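Local coordinates for conserved domain protein (Bacillus anthracis, PDB 3FBQ) that is of unknown function but is built mainly of antiparallel beta sheets and belongs to uncharacterised families grouped in the E-set clan, at residues V184-G187 against A188-W192; K131-Q134 against G135-F139. All blocks are in the same frame, centred on the assembly; numbering follows the deposited sequence.

Both contacts are local, each formed within one continuous run of the chain, and they lie far apart: their centres are 46 Å from each other and their nearest atoms about 38 Å. Contact 2 comes first in sequence, within strand 131-144 at one side of a three-stranded antiparallel sheet that packs against the five-stranded sheet carrying strands 29-37 and 40-49. Contact 1 follows, where strand 175-184 of the eight-stranded sheet passes into helix 186-191. They share neither strand nor sheet. Contact 2 borders a second subunit, whose strand prolongs its sheet, whereas contact 1 is untouched by the other chains of the assembly. The subunit border and the strand-to-helix junction thus belong to different sheets, well apart.

Contact 1. Residues V184-G187 against A188-W192; sequences VSKG and ARKEW
With chi1 of Ser-185 at 73°, its OG sits between the backbone N and the carbonyl carbon and points forward into the first turn of the helix, while Arg-189, CG anti to its carbonyl carbon and the chain extended from CG to NE, reaches back over the strand end. Ser-185 OG accepts from Ala-188 N at 3.0 Å in a nearly straight bond (177°). Arg-189 NE donates to Val-184 O at 3.1 Å; the oxygen lies close to the guanidinium plane, at its edge, but the N-H comes in from above the carbonyl plane. The outer end of the same guanidinium is held by a salt bridge from NH2 to Asp-220. Beneath, Val-184 CG1 meets Ala-188 CB at 3.8 Å and the aliphatic Arg-189 CG at 3.7 Å, an apolar patch continued by Ile-162 of strand 162-171. On the exposed side Lys-186 and Lys-190 run alongside each other, Lys-186 CD lying 3.5 Å from Lys-190 NZ. Gly-187 O accepts from Lys-190 N. This is a serine N-cap, starting helix 186-191 directly after strand 175-184 and pinning its first turn to that strand through an arginine.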
loop_
_atom_site.group_PDB
_atom_site.type_symbol
_atom_site.label_atom_id
_atom_site.label_comp_id
_atom_site.label_asym_id
_atom_site.label_seq_id
_atom_site.Cartn_x
_atom_site.Cartn_y
_atom_site.Cartn_z
ATOM N N VAL A 184 19.923 1.048 28.246
ATOM C CA VAL A 184 20.492 -0.284 28.487
ATOM C C VAL A 184 22.054 -0.215 28.439
ATOM O O VAL A 184 22.650 0.349 27.494
ATOM C CB VAL A 184 19.980 -1.286 27.425
ATOM C CG1 VAL A 184 20.269 -2.713 27.832
ATOM C CG2 VAL A 184 18.505 -1.126 27.223
ATOM N N SER A 185 22.706 -0.789 29.457
ATOM C CA SER A 185 24.169 -0.729 29.583
ATOM C C SER A 185 24.853 -1.759 28.715
ATOM O O SER A 185 24.230 -2.764 28.337
ATOM C CB SER A 185 24.582 -1.026 31.018
ATOM O OG SER A 185 24.397 -2.412 31.261
ATOM N N LYS A 186 26.154 -1.550 28.456
ATOM C CA LYS A 186 26.965 -2.571 27.761
ATOM C C LYS A 186 26.843 -3.944 28.446
ATOM O O LYS A 186 26.633 -4.936 27.759
ATOM C CB LYS A 186 28.424 -2.131 27.488
ATOM C CG LYS A 186 29.338 -1.983 28.714
ATOM C CD LYS A 186 30.182 -3.275 29.033
ATOM C CE LYS A 186 30.688 -3.330 30.500
ATOM N NZ LYS A 186 32.187 -3.375 30.551
ATOM N N GLY A 187 26.909 -4.001 29.780
ATOM C CA GLY A 187 26.623 -5.240 30.501
ATOM C C GLY A 187 25.345 -5.895 29.992
ATOM O O GLY A 187 25.383 -6.957 29.349
ATOM N N ALA A 188 24.218 -5.212 30.229
ATOM C CA ALA A 188 22.880 -5.731 29.982
ATOM C C ALA A 188 22.582 -6.049 28.501
ATOM O O ALA A 188 21.968 -7.098 28.185
ATOM C CB ALA A 188 21.902 -4.781 30.518
ATOM N N ARG A 189 23.020 -5.167 27.598
ATOM C CA ARG A 189 22.770 -5.378 26.150
ATOM C C ARG A 189 23.243 -6.759 25.738
ATOM O O ARG A 189 22.677 -7.391 24.826
ATOM C CB ARG A 189 23.502 -4.360 25.265
ATOM C CG ARG A 189 23.269 -2.931 25.615
ATOM C CD ARG A 189 23.650 -2.056 24.477
ATOM N NE ARG A 189 22.982 -0.788 24.639
ATOM C CZ ARG A 189 22.722 0.081 23.670
ATOM N NH1 ARG A 189 23.079 -0.164 22.410
ATOM N NH2 ARG A 189 22.077 1.206 23.973
ATOM N N LYS A 190 24.279 -7.216 26.444
ATOM C CA LYS A 190 24.997 -8.391 26.044
ATOM C C LYS A 190 24.235 -9.652 26.361
ATOM O O LYS A 190 24.289 -10.614 25.589
ATOM C CB LYS A 190 26.398 -8.395 26.634
ATOM C CG LYS A 190 27.325 -7.432 25.894
ATOM C CD LYS A 190 28.797 -7.902 25.906
ATOM C CE LYS A 190 29.445 -7.843 27.289
ATOM N NZ LYS A 190 29.797 -6.450 27.668
ATOM N N GLU A 191 23.493 -9.659 27.463
ATOM C CA GLU A 191 22.737 -10.877 27.760
ATOM C C GLU A 191 21.278 -10.870 27.292
ATOM O O GLU A 191 20.514 -11.782 27.627
ATOM C CB GLU A 191 22.882 -11.330 29.224
ATOM C CG GLU A 191 22.322 -10.390 30.272
ATOM C CD GLU A 191 22.044 -11.089 31.631
ATOM O OE1 GLU A 191 21.119 -11.943 31.708
ATOM O OE2 GLU A 191 22.739 -10.770 32.627
ATOM N N TRP A 192 20.904 -9.850 26.528
ATOM C CA TRP A 192 19.501 -9.587 26.230
ATOM C C TRP A 192 19.352 -8.777 24.947
ATOM O O TRP A 192 20.152 -7.884 24.669
ATOM C CB TRP A 192 18.835 -8.853 27.396
ATOM C CG TRP A 192 18.965 -9.566 28.707
ATOM C CD1 TRP A 192 19.909 -9.350 29.667
ATOM C CD2 TRP A 192 18.119 -10.612 29.202
ATOM N NE1 TRP A 192 19.705 -10.198 30.730
ATOM C CE2 TRP A 192 18.613 -10.981 30.469
ATOM C CE3 TRP A 192 16.994 -11.271 28.699
ATOM C CZ2 TRP A 192 18.020 -11.980 31.239
ATOM C CZ3 TRP A 192 16.407 -12.262 29.464
ATOM C CH2 TRP A 192 16.921 -12.608 30.720
#

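Contact 2. Residues K131-Q134 against G135-F139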
loop_
_atom_site.group_PDB
_atom_site.type_symbol
_atom_site.label_atom_id
_atom_site.label_comp_id
_atom_site.label_asym_id
_atom_site.label_seq_id
_atom_site.Cartn_x
_atom_site.Cartn_y
_atom_site.Cartn_z
ATOM N N LYS A 131 -9.232 -11.356 -2.547
ATOM C CA LYS A 131 -9.721 -10.389 -3.477
ATOM C C LYS A 131 -9.527 -9.044 -2.816
ATOM O O LYS A 131 -9.418 -8.979 -1.584
ATOM C CB LYS A 131 -11.218 -10.589 -3.581
ATOM C CG LYS A 131 -11.735 -10.187 -4.891
ATOM C CD LYS A 131 -13.228 -10.192 -4.859
ATOM C CE LYS A 131 -13.732 -8.983 -4.144
ATOM N NZ LYS A 131 -15.139 -9.269 -3.836
ATOM N N SER A 132 -9.510 -7.977 -3.614
ATOM C CA SER A 132 -9.462 -6.633 -3.060
ATOM C C SER A 132 -10.416 -5.845 -3.906
ATOM O O SER A 132 -10.731 -6.285 -5.003
ATOM C CB SER A 132 -8.085 -6.025 -3.173
ATOM O OG SER A 132 -7.696 -6.043 -4.540
ATOM N N ILE A 133 -10.905 -4.728 -3.348
ATOM C CA ILE A 133 -11.601 -3.733 -4.112
ATOM C C ILE A 133 -10.605 -2.596 -4.361
ATOM O O ILE A 133 -10.146 -1.920 -3.430
ATOM C CB ILE A 133 -12.885 -3.236 -3.414
ATOM C CG1 ILE A 133 -13.954 -4.315 -3.346
ATOM C CG2 ILE A 133 -13.501 -2.070 -4.165
ATOM C CD1 ILE A 133 -14.713 -4.192 -2.098
ATOM N N GLN A 134 -10.250 -2.410 -5.625
ATOM C CA GLN A 134 -9.356 -1.338 -6.023
ATOM C C GLN A 134 -10.059 0.019 -6.088
ATOM O O GLN A 134 -11.225 0.094 -6.420
ATOM C CB GLN A 134 -8.787 -1.690 -7.385
ATOM C CG GLN A 134 -7.910 -2.946 -7.340
ATOM C CD GLN A 134 -6.486 -2.695 -6.828
ATOM O OE1 GLN A 134 -6.100 -3.108 -5.705
ATOM N NE2 GLN A 134 -5.674 -2.039 -7.686
ATOM N N GLY A 135 -9.381 1.091 -5.739
ATOM C CA GLY A 135 -9.887 2.413 -6.048
ATOM C C GLY A 135 -9.153 3.440 -5.228
ATOM O O GLY A 135 -8.085 3.180 -4.666
ATOM N N HIS A 136 -9.757 4.610 -5.135
ATOM C CA HIS A 136 -9.247 5.712 -4.341
ATOM C C HIS A 136 -10.345 6.275 -3.425
ATOM O O HIS A 136 -11.437 6.614 -3.891
ATOM C CB HIS A 136 -8.832 6.829 -5.284
ATOM C CG HIS A 136 -7.405 6.776 -5.680
ATOM N ND1 HIS A 136 -6.982 6.982 -6.984
ATOM C CD2 HIS A 136 -6.290 6.524 -4.957
ATOM C CE1 HIS A 136 -5.668 6.907 -7.036
ATOM N NE2 HIS A 136 -5.221 6.623 -5.821
ATOM N N TRP A 137 -10.052 6.466 -2.161
ATOM C CA TRP A 137 -10.967 7.162 -1.302
ATOM C C TRP A 137 -10.050 8.031 -0.511
ATOM O O TRP A 137 -9.168 7.515 0.131
ATOM C CB TRP A 137 -11.645 6.179 -0.377
ATOM C CG TRP A 137 -12.514 5.091 -1.036
ATOM C CD1 TRP A 137 -13.857 5.076 -1.099
ATOM C CD2 TRP A 137 -12.067 3.861 -1.690
ATOM N NE1 TRP A 137 -14.302 3.937 -1.764
ATOM C CE2 TRP A 137 -13.226 3.175 -2.125
ATOM C CE3 TRP A 137 -10.806 3.305 -1.977
ATOM C CZ2 TRP A 137 -13.162 1.951 -2.808
ATOM C CZ3 TRP A 137 -10.738 2.107 -2.646
ATOM C CH2 TRP A 137 -11.901 1.432 -3.059
ATOM N N ASN A 138 -10.197 9.345 -0.587
ATOM C CA ASN A 138 -9.221 10.276 -0.034
ATOM C C ASN A 138 -9.884 11.320 0.818
ATOM O O ASN A 138 -10.942 11.828 0.447
ATOM C CB ASN A 138 -8.476 10.974 -1.160
ATOM C CG ASN A 138 -7.804 9.988 -2.096
ATOM O OD1 ASN A 138 -7.644 10.276 -3.271
ATOM N ND2 ASN A 138 -7.475 8.778 -1.601
ATOM N N PHE A 139 -9.286 11.655 1.960
ATOM C CA PHE A 139 -9.686 12.839 2.692
ATOM C C PHE A 139 -8.423 13.595 2.984
ATOM O O PHE A 139 -7.422 13.018 3.430
ATOM C CB PHE A 139 -10.430 12.517 4.000
ATOM C CG PHE A 139 -11.517 11.452 3.872
ATOM C CD1 PHE A 139 -12.839 11.780 4.043
ATOM C CD2 PHE A 139 -11.198 10.117 3.604
ATOM C CE1 PHE A 139 -13.855 10.788 3.932
ATOM C CE2 PHE A 139 -12.187 9.135 3.464
ATOM C CZ PHE A 139 -13.516 9.455 3.645
#
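The indole NE1 of Trp-137 has two carbonyl partners on the facing sheet, a hydrogen bond to Val-40 O and a weak one to Ser-37 O, and this anchors the ring whose far end touches Ile-133. The side chain leaves with CG anti to its carbonyl carbon (chi1 -62°), and the six-membered ring lies back along the strand toward residues earlier in sequence. Its CH2 atom does the touching. It comes 4.0 Å from CG2 of Ile-133, the two side chains crossing at about a right angle. Ile-133 O lies at the ring edge, near its plane, 3.8 Å from Trp-137 CH2; Gln-134 O approaches the same CH2 obliquely, at 3.7 Å. No hydrogen bond joins the two halves of the run; they meet through the Ile-133 methyl and the two carbonyl oxygens at the ring. The backbone of Gly-135 runs past the ring, its CA 3.5 Å from Trp-137 CZ3. The glycine is nearly fully extended, with phi at 164°, and the strand bends here: its two short segments run at 60° to each other. Ile-133 and Trp-137 both face inward: Ile-133 rests on Val-40 and Trp-137 on Val-42, both of strand 40-49, as in the interior of a beta sandwich. Ile-133 and Trp-137 are also tied by backbone hydrogen bonds to Ile-124 and Ile-121 of strand 114-126, the hairpin partner of strand 131-144. Along the other side, Gln-134, Gly-135 and His-136 pair in an antiparallel ladder with a strand of the second subunit, so the three-stranded sheet, ending within its own chain at strand 131-144, runs on into the neighbouring molecule.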